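Local coordinates for protein activated BY transcription factor SSRB (Salmonella enterica, PDB 2WNW) that belongs to glycosyl hydrolase family 30 and combines a TIM-barrel domain with a beta-sandwich domain, at residues I235-H240 with L251-E256; Y100-S105 with A171-N176; P125-A130 with L179-H184; V246-L251 with N263-H268. All coordinates share one frame; numbering follows the deposited sequence.

How the contacts relate
The four contacts lie in the TIM-barrel domain and form two crossing pairs. From the N terminus, the loop at 100-105 comes first, then helix 124-133; both later meet the same helix 167-183, at 171-176 in contact 2 and at 179-184 in contact 3. Contact 2 closes a loop of 65 residues and contact 3 one of 48, their centres about 17 Å apart. Further on, strand 234-239 meets the end of helix 245-252 in contact 1, and that helix meets strand 264-268 in contact 4. These short loops of 10 and 11 residues also cross, share L251 and have centres about 5 Å apart, tying two neighbouring barrel strands to one covering helix.

Contact 1 of 4, residues I235-H240 with L251-E256; sequences IYIWDH and LAFADE
I237 reaches A252 and F253 because its CG1 stands between the backbone N and the carbonyl carbon (chi1 56°) and the chain then runs on extended, with CD1 at its far end (chi2 174°). F253 contributes by a different route: it does not leave the backbone aimed at the strand, but the torsion of -63° carries CG anti to its carbonyl carbon and brings the far end of the ring closer. All contact across the two segments falls on the I237 methyl CD1. It presses against A252 CB at 3.5 Å, tighter than an ordinary van der Waals approach, and lies 4.2 Å from CZ of F253, which it meets obliquely. No hydrogen bond crosses, so the fit rests on apolar packing alone. A252 belongs to the last turn of its helix; F253 leaves the helical path, a type I turn spans A252 to D255, and the D255 side chain caps the start of helix 256-261. The chain turns a corner at H240. I237 faces out of the barrel, whereas D239 forms a salt bridge with R87 and hydrogen bonds with S192 and S293 inside it. Strand 264-268 pairs with I237 through the backbones of G264 and A266, and its L265 touches both I237 and F253, while helix 210-227 flanks the site, E213 touching I237 and V210 touching A252.

Contact 2 of 4, residues Y100-S105 with A171-N176; sequences YAYVDS and ADIIIN
V103 and Y102 meet a single partner, I173, whose two branches divide the work. The aliphatic part is the tighter: V103 CG1 and I173 CD1 are 3.4 Å apart, closer than usual for two methyl groups, and the side chains cross at about a right angle. I173 CD1 gets there at the end of an extended chain (chi2 -179°), while V103 holds CG1 between its backbone N and carbonyl carbon (chi1 64°). The aromatic part is looser. I173 CG2 comes up to the rim of the Y102 ring, near the ring plane, 3.9 Å from CD1, so neither face of the tyrosine is used here. The F116 ring meets that of Y102 with planes about 40° apart. No hydrogen bond crosses the contact; the side-chain bonds of Y102, D172 and S105 go to other residues: Y102 OH is hydrogen-bonded to D119 OD1 and Q91 N, D172 forms a salt bridge with R224 of helix 210-227, and S105 caps helix 106-110 through D108 N. I173 packs the loop after strand 85-90 against helix 167-183. With only methyl and ring carbons meeting, shape sets the fit, while the two bonds on its hydroxyl would hold the far end of the Y102 ring in place.

Contact 3 of 4, residues P125-A130 with L179-H184; sequences PLISGA and LEYRRH
I127 and Y181 carry most of this helix-to-helix contact, burying nearly equal areas. The end methyl of I127, CD1, lies 4.0 Å from Y181 CE1 and approaches the ring at its edge, near the ring plane; the two side chains cross at about a right angle. Y181 does not leave its helix aimed at I127, but with CG anti to the carbonyl carbon (chi1 -84°) the ring swings over to it. Its hydroxyl is hydrogen-bonded to D119 OD1, which fixes the far end of the ring, and the Y177 ring meets it with planes about 35° apart. Helices 124-133 and 167-183 both pack on strand 85-90 through M88, which touches I127 and Y181. S128 and H184 add a smaller approach, S128 OG lying 4.4 Å from H184 O, too far to bond. Within the second segment, R183 NH1 forms a salt bridge of 2.8 Å with E180 OE1. The closest contact is thus apolar, with a looser polar margin at S128 and H184, and no hydrogen bond crosses; S128 OG turns back to I124 O in its own helix, as Y181 OH turns to D119.

Contact 4 of 4, residues V246-L251 with N263-H268; sequences VDWAEL and NGLAFH
L265 packs against A249 and W248 chiefly through its CD2 methyl. N263, two residues earlier, still lies in the loop before the strand, and its OD1 accepts a hydrogen bond from I235 N. G264 opens the strand with backbone angles at which a beta-carbon would run into the carbonyl oxygen of the residue before. L265 follows, its side chain turned toward the helix; CG stands anti to the carbonyl carbon (chi1 -61°), and the next torsion sends CD2 to A249, 3.7 Å from CB and 4.0 Å from CA. With only a methyl on A249, CD2 lies near the helix backbone. The other branch, L265 CD1, stays slightly farther off, 4.2 Å from A249 CB. CD2 also lies 4.5 Å from W248 CD1, at the indole edge and near its plane. W248 NE1 is hydrogen-bonded to E213 OE1 of helix 210-227, and its ring meets that of W238 with planes at about 45°. F267 faces outward again, while A266 before it and H268 after it turn into the barrel interior, A266 against D239 and H268 NE2 probably hydrogen-bonded to D239 OD1. On the far side of the helix, D247 and E250 form salt bridges with R39 of the second subunit. Residues alternating between barrel interior and helix layer, with strand 264-268 paired in parallel beside 234-239 and helices 245-252 and 256-261 linking them, make this a beta-alpha-beta crossover of a TIM barrel.

Contact 1 of 4, residues I235-H240 with L251-E256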
loop_
_atom_site.group_PDB
_atom_site.type_symbol
_atom_site.label_atom_id
_atom_site.label_comp_id
_atom_site.label_asym_id
_atom_site.label_seq_id
_atom_site.Cartn_x
_atom_site.Cartn_y
_atom_site.Cartn_z
ATOM N N ILE A 235 -3.579 -6.759 26.512
ATOM C CA ILE A 235 -2.584 -5.751 26.854
ATOM C C ILE A 235 -1.850 -5.319 25.588
ATOM O O ILE A 235 -1.357 -6.155 24.824
ATOM C CB ILE A 235 -1.550 -6.272 27.873
ATOM C CG1 ILE A 235 -2.240 -6.593 29.205
ATOM C CG2 ILE A 235 -0.467 -5.218 28.096
ATOM C CD1 ILE A 235 -1.294 -7.128 30.280
ATOM N N TYR A 236 -1.802 -4.009 25.368
ATOM C CA TYR A 236 -1.130 -3.435 24.205
ATOM C C TYR A 236 0.087 -2.634 24.648
ATOM O O TYR A 236 0.105 -2.074 25.747
ATOM C CB TYR A 236 -2.082 -2.499 23.445
ATOM C CG TYR A 236 -3.225 -3.200 22.750
ATOM C CD1 TYR A 236 -3.138 -3.543 21.399
ATOM C CD2 TYR A 236 -4.378 -3.548 23.448
ATOM C CE1 TYR A 236 -4.177 -4.223 20.762
ATOM C CE2 TYR A 236 -5.421 -4.227 22.825
ATOM C CZ TYR A 236 -5.313 -4.561 21.486
ATOM O OH TYR A 236 -6.342 -5.247 20.878
ATOM N N ILE A 237 1.107 -2.595 23.792
ATOM C CA ILE A 237 2.312 -1.827 24.073
ATOM C C ILE A 237 2.501 -0.789 22.960
ATOM O O ILE A 237 1.715 -0.745 22.010
ATOM C CB ILE A 237 3.568 -2.730 24.180
ATOM C CG1 ILE A 237 3.743 -3.559 22.907
ATOM C CG2 ILE A 237 3.446 -3.642 25.405
ATOM C CD1 ILE A 237 5.036 -4.361 22.887
ATOM N N TRP A 238 3.549 0.024 23.094
ATOM C CA TRP A 238 3.897 1.114 22.177
ATOM C C TRP A 238 2.951 2.286 22.424
ATOM O O TRP A 238 3.322 3.238 23.102
ATOM C CB TRP A 238 3.836 0.687 20.699
ATOM C CG TRP A 238 4.300 1.777 19.734
ATOM C CD1 TRP A 238 3.637 2.224 18.625
ATOM C CD2 TRP A 238 5.521 2.541 19.802
ATOM N NE1 TRP A 238 4.363 3.214 18.002
ATOM C CE2 TRP A 238 5.519 3.426 18.700
ATOM C CE3 TRP A 238 6.611 2.560 20.684
ATOM C CZ2 TRP A 238 6.569 4.322 18.458
ATOM C CZ3 TRP A 238 7.653 3.450 20.444
ATOM C CH2 TRP A 238 7.623 4.321 19.335
ATOM N N ASP A 239 1.737 2.213 21.885
ATOM C CA ASP A 239 0.739 3.268 22.079
ATOM C C ASP A 239 1.355 4.622 21.719
ATOM O O ASP A 239 1.244 5.596 22.469
ATOM C CB ASP A 239 0.273 3.271 23.545
ATOM C CG ASP A 239 -1.142 3.810 23.723
ATOM O OD1 ASP A 239 -1.770 4.219 22.727
ATOM O OD2 ASP A 239 -1.630 3.818 24.873
ATOM N N HIS A 240 2.008 4.671 20.563
ATOM C CA HIS A 240 2.660 5.886 20.098
ATOM C C HIS A 240 2.548 5.949 18.572
ATOM O O HIS A 240 1.850 5.133 17.962
ATOM C CB HIS A 240 4.121 5.883 20.566
ATOM C CG HIS A 240 4.801 7.215 20.469
ATOM N ND1 HIS A 240 4.182 8.399 20.814
ATOM C CD2 HIS A 240 6.065 7.547 20.111
ATOM C CE1 HIS A 240 5.032 9.399 20.674
ATOM N NE2 HIS A 240 6.184 8.909 20.249
ATOM N N LEU A 251 12.036 -5.376 19.044
ATOM C CA LEU A 251 12.690 -5.495 20.339
ATOM C C LEU A 251 11.790 -6.159 21.368
ATOM O O LEU A 251 12.233 -7.005 22.140
ATOM C CB LEU A 251 13.103 -4.108 20.844
ATOM C CG LEU A 251 14.430 -3.525 20.350
ATOM C CD1 LEU A 251 14.712 -3.964 18.932
ATOM C CD2 LEU A 251 14.381 -2.014 20.452
ATOM N N ALA A 252 10.519 -5.776 21.370
ATOM C CA ALA A 252 9.566 -6.319 22.329
ATOM C C ALA A 252 9.293 -7.816 22.192
ATOM O O ALA A 252 9.379 -8.559 23.169
ATOM C CB ALA A 252 8.254 -5.542 22.243
ATOM N N PHE A 253 8.976 -8.266 20.985
ATOM C CA PHE A 253 8.649 -9.671 20.784
ATOM C C PHE A 253 9.816 -10.620 20.537
ATOM O O PHE A 253 9.614 -11.774 20.171
ATOM C CB PHE A 253 7.606 -9.790 19.672
ATOM C CG PHE A 253 6.300 -9.119 20.008
ATOM C CD1 PHE A 253 5.521 -9.577 21.067
ATOM C CD2 PHE A 253 5.873 -8.001 19.303
ATOM C CE1 PHE A 253 4.339 -8.926 21.417
ATOM C CE2 PHE A 253 4.695 -7.345 19.646
ATOM C CZ PHE A 253 3.925 -7.807 20.706
ATOM N N ALA A 254 11.037 -10.141 20.743
ATOM C CA ALA A 254 12.200 -10.998 20.569
ATOM C C ALA A 254 12.192 -11.957 21.756
ATOM O O ALA A 254 12.733 -13.062 21.691
ATOM C CB ALA A 254 13.474 -10.167 20.571
ATOM N N ASP A 255 11.555 -11.516 22.837
ATOM C CA ASP A 255 11.444 -12.288 24.070
ATOM C C ASP A 255 10.177 -13.139 24.052
ATOM O O ASP A 255 9.072 -12.616 23.939
ATOM C CB ASP A 255 11.410 -11.334 25.264
ATOM C CG ASP A 255 11.411 -12.058 26.595
ATOM O OD1 ASP A 255 10.510 -12.889 26.832
ATOM O OD2 ASP A 255 12.315 -11.787 27.412
ATOM N N GLU A 256 10.342 -14.453 24.178
ATOM C CA GLU A 256 9.208 -15.373 24.165
ATOM C C GLU A 256 8.139 -15.041 25.208
ATOM O O GLU A 256 6.944 -15.179 24.943
ATOM C CB GLU A 256 9.694 -16.811 24.377
ATOM C CG GLU A 256 8.570 -17.835 24.502
ATOM C CD GLU A 256 9.080 -19.244 24.768
ATOM O OE1 GLU A 256 8.251 -20.132 25.064
ATOM O OE2 GLU A 256 10.308 -19.465 24.680
#

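Contact 2 of 4, residues Y100-S105 with A171-N176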
loop_
_atom_site.group_PDB
_atom_site.type_symbol
_atom_site.label_atom_id
_atom_site.label_comp_id
_atom_site.label_asym_id
_atom_site.label_seq_id
_atom_site.Cartn_x
_atom_site.Cartn_y
_atom_site.Cartn_z
ATOM N N TYR A 100 -4.404 14.735 38.462
ATOM C CA TYR A 100 -5.063 14.026 39.555
ATOM C C TYR A 100 -4.640 12.564 39.547
ATOM O O TYR A 100 -4.422 11.976 38.485
ATOM C CB TYR A 100 -6.599 14.160 39.485
ATOM C CG TYR A 100 -7.292 13.484 38.317
ATOM C CD1 TYR A 100 -7.535 12.108 38.317
ATOM C CD2 TYR A 100 -7.713 14.225 37.216
ATOM C CE1 TYR A 100 -8.180 11.489 37.245
ATOM C CE2 TYR A 100 -8.355 13.617 36.138
ATOM C CZ TYR A 100 -8.583 12.250 36.156
ATOM O OH TYR A 100 -9.188 11.651 35.071
ATOM N N ALA A 101 -4.483 11.998 40.740
ATOM C CA ALA A 101 -4.078 10.601 40.891
ATOM C C ALA A 101 -4.977 9.947 41.930
ATOM O O ALA A 101 -5.645 10.636 42.701
ATOM C CB ALA A 101 -2.620 10.519 41.327
ATOM N N TYR A 102 -4.986 8.619 41.962
ATOM C CA TYR A 102 -5.828 7.887 42.903
ATOM C C TYR A 102 -5.222 7.806 44.305
ATOM O O TYR A 102 -5.902 7.449 45.265
ATOM C CB TYR A 102 -6.111 6.496 42.335
ATOM C CG TYR A 102 -6.740 6.564 40.958
ATOM C CD1 TYR A 102 -6.341 5.698 39.942
ATOM C CD2 TYR A 102 -7.731 7.504 40.671
ATOM C CE1 TYR A 102 -6.909 5.767 38.670
ATOM C CE2 TYR A 102 -8.310 7.581 39.402
ATOM C CZ TYR A 102 -7.893 6.709 38.408
ATOM O OH TYR A 102 -8.460 6.771 37.154
ATOM N N VAL A 103 -3.942 8.142 44.407
ATOM C CA VAL A 103 -3.230 8.162 45.684
ATOM C C VAL A 103 -2.157 9.243 45.529
ATOM O O VAL A 103 -1.466 9.292 44.513
ATOM C CB VAL A 103 -2.588 6.783 46.007
ATOM C CG1 VAL A 103 -1.529 6.431 44.977
ATOM C CG2 VAL A 103 -1.986 6.812 47.403
ATOM N N ASP A 104 -2.015 10.112 46.527
ATOM C CA ASP A 104 -1.059 11.210 46.418
ATOM C C ASP A 104 0.199 11.191 47.274
ATOM O O ASP A 104 1.086 12.024 47.078
ATOM C CB ASP A 104 -1.790 12.531 46.646
ATOM C CG ASP A 104 -2.889 12.762 45.632
ATOM O OD1 ASP A 104 -2.569 12.872 44.428
ATOM O OD2 ASP A 104 -4.069 12.824 46.040
ATOM N N SER A 105 0.288 10.263 48.219
ATOM C CA SER A 105 1.475 10.186 49.061
ATOM C C SER A 105 1.775 8.745 49.423
ATOM O O SER A 105 0.895 7.887 49.363
ATOM C CB SER A 105 1.279 10.992 50.348
ATOM O OG SER A 105 0.322 10.378 51.195
ATOM N N ALA A 171 1.200 -1.152 39.597
ATOM C CA ALA A 171 0.384 -2.238 39.071
ATOM C C ALA A 171 -0.815 -2.461 39.993
ATOM O O ALA A 171 -1.929 -2.694 39.522
ATOM C CB ALA A 171 1.206 -3.511 38.956
ATOM N N ASP A 172 -0.590 -2.385 41.305
ATOM C CA ASP A 172 -1.674 -2.576 42.265
ATOM C C ASP A 172 -2.728 -1.477 42.142
ATOM O O ASP A 172 -3.918 -1.736 42.310
ATOM C CB ASP A 172 -1.146 -2.613 43.707
ATOM C CG ASP A 172 -0.413 -3.901 44.030
ATOM O OD1 ASP A 172 -0.671 -4.924 43.357
ATOM O OD2 ASP A 172 0.408 -3.896 44.972
ATOM N N ILE A 173 -2.293 -0.251 41.864
ATOM C CA ILE A 173 -3.238 0.849 41.706
ATOM C C ILE A 173 -4.113 0.600 40.484
ATOM O O ILE A 173 -5.323 0.829 40.525
ATOM C CB ILE A 173 -2.518 2.200 41.528
ATOM C CG1 ILE A 173 -1.840 2.598 42.839
ATOM C CG2 ILE A 173 -3.518 3.275 41.085
ATOM C CD1 ILE A 173 -1.120 3.915 42.766
ATOM N N ILE A 174 -3.495 0.133 39.401
ATOM C CA ILE A 174 -4.234 -0.150 38.173
ATOM C C ILE A 174 -5.281 -1.232 38.426
ATOM O O ILE A 174 -6.386 -1.165 37.896
ATOM C CB ILE A 174 -3.281 -0.580 37.031
ATOM C CG1 ILE A 174 -2.410 0.612 36.621
ATOM C CG2 ILE A 174 -4.080 -1.079 35.836
ATOM C CD1 ILE A 174 -1.322 0.278 35.614
ATOM N N ILE A 175 -4.941 -2.228 39.238
ATOM C CA ILE A 175 -5.907 -3.276 39.549
ATOM C C ILE A 175 -7.081 -2.659 40.320
ATOM O O ILE A 175 -8.241 -2.961 40.041
ATOM C CB ILE A 175 -5.273 -4.404 40.400
ATOM C CG1 ILE A 175 -4.211 -5.142 39.580
ATOM C CG2 ILE A 175 -6.352 -5.377 40.866
ATOM C CD1 ILE A 175 -4.761 -5.883 38.364
ATOM N N ASN A 176 -6.789 -1.786 41.280
ATOM C CA ASN A 176 -7.868 -1.158 42.039
ATOM C C ASN A 176 -8.727 -0.265 41.152
ATOM O O ASN A 176 -9.927 -0.108 41.386
ATOM C CB ASN A 176 -7.317 -0.370 43.228
ATOM C CG ASN A 176 -7.104 -1.249 44.444
ATOM O OD1 ASN A 176 -5.992 -1.691 44.725
ATOM N ND2 ASN A 176 -8.188 -1.527 45.162
#

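Contact 3 of 4, residues P125-A130 with L179-H184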
loop_
_atom_site.group_PDB
_atom_site.type_symbol
_atom_site.label_atom_id
_atom_site.label_comp_id
_atom_site.label_asym_id
_atom_site.label_seq_id
_atom_site.Cartn_x
_atom_site.Cartn_y
_atom_site.Cartn_z
ATOM N N PRO A 125 -20.274 9.038 34.862
ATOM C CA PRO A 125 -21.617 9.355 34.357
ATOM C C PRO A 125 -21.697 9.228 32.830
ATOM O O PRO A 125 -22.625 8.624 32.291
ATOM C CB PRO A 125 -21.828 10.790 34.835
ATOM C CG PRO A 125 -21.090 10.806 36.137
ATOM C CD PRO A 125 -19.797 10.094 35.771
ATOM N N LEU A 126 -20.715 9.798 32.137
ATOM C CA LEU A 126 -20.672 9.740 30.674
ATOM C C LEU A 126 -20.560 8.286 30.207
ATOM O O LEU A 126 -21.346 7.824 29.375
ATOM C CB LEU A 126 -19.462 10.521 30.150
ATOM C CG LEU A 126 -19.521 11.173 28.763
ATOM C CD1 LEU A 126 -18.097 11.452 28.307
ATOM C CD2 LEU A 126 -20.240 10.288 27.760
ATOM N N ILE A 127 -19.576 7.569 30.746
ATOM C CA ILE A 127 -19.355 6.172 30.378
ATOM C C ILE A 127 -20.591 5.314 30.633
ATOM O O ILE A 127 -20.976 4.502 29.790
ATOM C CB ILE A 127 -18.164 5.570 31.156
ATOM C CG1 ILE A 127 -16.887 6.348 30.835
ATOM C CG2 ILE A 127 -17.982 4.108 30.778
ATOM C CD1 ILE A 127 -15.711 5.980 31.714
ATOM N N SER A 128 -21.210 5.491 31.796
ATOM C CA SER A 128 -22.403 4.722 32.136
ATOM C C SER A 128 -23.531 5.017 31.156
ATOM O O SER A 128 -24.276 4.118 30.762
ATOM C CB SER A 128 -22.853 5.043 33.561
ATOM O OG SER A 128 -21.865 4.644 34.492
ATOM N N GLY A 129 -23.653 6.280 30.761
ATOM C CA GLY A 129 -24.689 6.657 29.819
ATOM C C GLY A 129 -24.499 5.959 28.485
ATOM O O GLY A 129 -25.462 5.489 27.873
ATOM N N ALA A 130 -23.249 5.892 28.033
ATOM C CA ALA A 130 -22.922 5.249 26.768
ATOM C C ALA A 130 -23.201 3.753 26.855
ATOM O O ALA A 130 -23.776 3.161 25.941
ATOM C CB ALA A 130 -21.451 5.488 26.430
ATOM N N LEU A 179 -11.070 -2.658 39.615
ATOM C CA LEU A 179 -12.081 -3.103 40.576
ATOM C C LEU A 179 -13.089 -1.987 40.832
ATOM O O LEU A 179 -14.294 -2.227 40.916
ATOM C CB LEU A 179 -11.417 -3.514 41.891
ATOM C CG LEU A 179 -10.479 -4.717 41.788
ATOM C CD1 LEU A 179 -9.799 -4.954 43.120
ATOM C CD2 LEU A 179 -11.273 -5.943 41.356
ATOM N N GLU A 180 -12.580 -0.765 40.958
ATOM C CA GLU A 180 -13.418 0.412 41.186
ATOM C C GLU A 180 -14.443 0.560 40.062
ATOM O O GLU A 180 -15.640 0.715 40.312
ATOM C CB GLU A 180 -12.530 1.658 41.267
ATOM C CG GLU A 180 -13.225 2.994 41.019
ATOM C CD GLU A 180 -14.343 3.289 42.002
ATOM O OE1 GLU A 180 -14.333 2.735 43.122
ATOM O OE2 GLU A 180 -15.232 4.097 41.652
ATOM N N TYR A 181 -13.975 0.507 38.819
ATOM C CA TYR A 181 -14.877 0.633 37.685
ATOM C C TYR A 181 -15.857 -0.537 37.583
ATOM O O TYR A 181 -17.018 -0.344 37.226
ATOM C CB TYR A 181 -14.078 0.790 36.384
ATOM C CG TYR A 181 -13.662 2.227 36.114
ATOM C CD1 TYR A 181 -13.965 2.845 34.902
ATOM C CD2 TYR A 181 -13.010 2.981 37.090
ATOM C CE1 TYR A 181 -13.633 4.185 34.670
ATOM C CE2 TYR A 181 -12.676 4.316 36.870
ATOM C CZ TYR A 181 -12.990 4.912 35.660
ATOM O OH TYR A 181 -12.669 6.233 35.444
ATOM N N ARG A 182 -15.407 -1.745 37.909
ATOM C CA ARG A 182 -16.296 -2.899 37.839
ATOM C C ARG A 182 -17.443 -2.744 38.841
ATOM O O ARG A 182 -18.569 -3.175 38.582
ATOM C CB ARG A 182 -15.523 -4.198 38.110
ATOM C CG ARG A 182 -16.344 -5.450 37.826
ATOM C CD ARG A 182 -15.470 -6.684 37.634
ATOM N NE ARG A 182 -14.764 -7.078 38.849
ATOM C CZ ARG A 182 -13.949 -8.127 38.926
ATOM N NH1 ARG A 182 -13.738 -8.882 37.855
ATOM N NH2 ARG A 182 -13.349 -8.424 40.069
ATOM N N ARG A 183 -17.155 -2.125 39.981
ATOM C CA ARG A 183 -18.173 -1.898 41.005
ATOM C C ARG A 183 -19.269 -0.972 40.489
ATOM O O ARG A 183 -20.410 -1.036 40.944
ATOM C CB ARG A 183 -17.551 -1.272 42.251
ATOM C CG ARG A 183 -16.951 -2.254 43.240
ATOM C CD ARG A 183 -16.254 -1.485 44.343
ATOM N NE ARG A 183 -17.087 -0.381 44.812
ATOM C CZ ARG A 183 -16.614 0.803 45.188
ATOM N NH1 ARG A 183 -15.307 1.037 45.149
ATOM N NH2 ARG A 183 -17.445 1.758 45.587
ATOM N N HIS A 184 -18.913 -0.106 39.543
ATOM C CA HIS A 184 -19.864 0.835 38.964
ATOM C C HIS A 184 -20.431 0.317 37.645
ATOM O O HIS A 184 -20.960 1.082 36.837
ATOM C CB HIS A 184 -19.191 2.196 38.760
ATOM C CG HIS A 184 -18.840 2.887 40.042
ATOM N ND1 HIS A 184 -19.646 3.847 40.616
ATOM C CD2 HIS A 184 -17.791 2.729 40.883
ATOM C CE1 HIS A 184 -19.108 4.251 41.754
ATOM N NE2 HIS A 184 -17.982 3.587 41.939
#

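Contact 4 of 4, residues V246-L251 with N263-H268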
loop_
_atom_site.group_PDB
_atom_site.type_symbol
_atom_site.label_atom_id
_atom_site.label_comp_id
_atom_site.label_asym_id
_atom_site.label_seq_id
_atom_site.Cartn_x
_atom_site.Cartn_y
_atom_site.Cartn_z
ATOM N N VAL A 246 7.729 -0.724 13.878
ATOM C CA VAL A 246 8.527 -1.924 13.646
ATOM C C VAL A 246 9.717 -2.065 14.595
ATOM O O VAL A 246 9.959 -3.150 15.131
ATOM C CB VAL A 246 9.015 -1.989 12.182
ATOM C CG1 VAL A 246 9.905 -3.206 11.979
ATOM C CG2 VAL A 246 7.812 -2.060 11.242
ATOM N N ASP A 247 10.453 -0.976 14.810
ATOM C CA ASP A 247 11.615 -1.015 15.698
ATOM C C ASP A 247 11.245 -1.507 17.099
ATOM O O ASP A 247 11.938 -2.346 17.681
ATOM C CB ASP A 247 12.265 0.370 15.816
ATOM C CG ASP A 247 12.838 0.873 14.497
ATOM O OD1 ASP A 247 13.447 0.070 13.760
ATOM O OD2 ASP A 247 12.695 2.084 14.206
ATOM N N TRP A 248 10.152 -0.972 17.635
ATOM C CA TRP A 248 9.685 -1.331 18.969
ATOM C C TRP A 248 9.185 -2.767 19.035
ATOM O O TRP A 248 9.537 -3.519 19.948
ATOM C CB TRP A 248 8.566 -0.381 19.384
ATOM C CG TRP A 248 8.264 -0.372 20.845
ATOM C CD1 TRP A 248 7.257 -1.041 21.483
ATOM C CD2 TRP A 248 8.912 0.422 21.841
ATOM N NE1 TRP A 248 7.229 -0.697 22.814
ATOM C CE2 TRP A 248 8.236 0.198 23.060
ATOM C CE3 TRP A 248 9.998 1.309 21.820
ATOM C CZ2 TRP A 248 8.610 0.832 24.251
ATOM C CZ3 TRP A 248 10.368 1.941 23.005
ATOM C CH2 TRP A 248 9.675 1.699 24.201
ATOM N N ALA A 249 8.360 -3.144 18.064
ATOM C CA ALA A 249 7.813 -4.493 18.016
ATOM C C ALA A 249 8.934 -5.527 17.956
ATOM O O ALA A 249 8.893 -6.545 18.649
ATOM C CB ALA A 249 6.889 -4.639 16.798
ATOM N N GLU A 250 9.939 -5.254 17.131
ATOM C CA GLU A 250 11.072 -6.163 16.963
ATOM C C GLU A 250 11.761 -6.440 18.299
ATOM O O GLU A 250 12.043 -7.587 18.641
ATOM C CB GLU A 250 12.077 -5.553 15.984
ATOM C CG GLU A 250 13.126 -6.520 15.466
ATOM C CD GLU A 250 14.030 -5.871 14.433
ATOM O OE1 GLU A 250 13.564 -4.941 13.744
ATOM O OE2 GLU A 250 15.196 -6.294 14.301
ATOM N N LEU A 251 12.036 -5.376 19.044
ATOM C CA LEU A 251 12.690 -5.495 20.339
ATOM C C LEU A 251 11.790 -6.159 21.368
ATOM O O LEU A 251 12.233 -7.005 22.140
ATOM C CB LEU A 251 13.103 -4.108 20.844
ATOM C CG LEU A 251 14.430 -3.525 20.350
ATOM C CD1 LEU A 251 14.712 -3.964 18.932
ATOM C CD2 LEU A 251 14.381 -2.014 20.452
ATOM N N ASN A 263 -0.817 -8.874 23.742
ATOM C CA ASN A 263 -1.746 -9.084 22.626
ATOM C C ASN A 263 -1.450 -8.313 21.343
ATOM O O ASN A 263 -1.895 -8.706 20.263
ATOM C CB ASN A 263 -3.177 -8.758 23.067
ATOM C CG ASN A 263 -3.611 -9.547 24.291
ATOM O OD1 ASN A 263 -3.171 -9.279 25.410
ATOM N ND2 ASN A 263 -4.480 -10.527 24.079
ATOM N N GLY A 264 -0.718 -7.213 21.447
ATOM C CA GLY A 264 -0.417 -6.455 20.249
ATOM C C GLY A 264 0.120 -5.073 20.531
ATOM O O GLY A 264 0.581 -4.788 21.634
ATOM N N LEU A 265 0.070 -4.209 19.522
ATOM C CA LEU A 265 0.561 -2.852 19.692
ATOM C C LEU A 265 -0.511 -1.852 19.324
ATOM O O LEU A 265 -1.303 -2.084 18.411
ATOM C CB LEU A 265 1.792 -2.593 18.820
ATOM C CG LEU A 265 3.051 -3.439 19.043
ATOM C CD1 LEU A 265 2.934 -4.747 18.271
ATOM C CD2 LEU A 265 4.263 -2.658 18.560
ATOM N N ALA A 266 -0.541 -0.744 20.055
ATOM C CA ALA A 266 -1.493 0.321 19.778
ATOM C C ALA A 266 -0.666 1.422 19.124
ATOM O O ALA A 266 0.530 1.527 19.379
ATOM C CB ALA A 266 -2.110 0.821 21.070
ATOM N N PHE A 267 -1.280 2.232 18.269
ATOM C CA PHE A 267 -0.532 3.306 17.630
ATOM C C PHE A 267 -1.383 4.533 17.354
ATOM O O PHE A 267 -2.612 4.461 17.328
ATOM C CB PHE A 267 0.131 2.821 16.332
ATOM C CG PHE A 267 -0.824 2.201 15.348
ATOM C CD1 PHE A 267 -1.004 0.823 15.307
ATOM C CD2 PHE A 267 -1.548 2.999 14.467
ATOM C CE1 PHE A 267 -1.890 0.243 14.397
ATOM C CE2 PHE A 267 -2.439 2.430 13.553
ATOM C CZ PHE A 267 -2.607 1.050 13.521
ATOM N N HIS A 268 -0.705 5.662 17.163
ATOM C CA HIS A 268 -1.346 6.946 16.900
ATOM C C HIS A 268 -0.928 7.423 15.509
ATOM O O HIS A 268 -0.128 6.765 14.839
ATOM C CB HIS A 268 -0.915 7.966 17.961
ATOM C CG HIS A 268 -1.141 7.509 19.373
ATOM N ND1 HIS A 268 -0.654 8.198 20.463
ATOM C CD2 HIS A 268 -1.799 6.434 19.870
ATOM C CE1 HIS A 268 -0.998 7.565 21.571
ATOM N NE2 HIS A 268 -1.694 6.490 21.239
#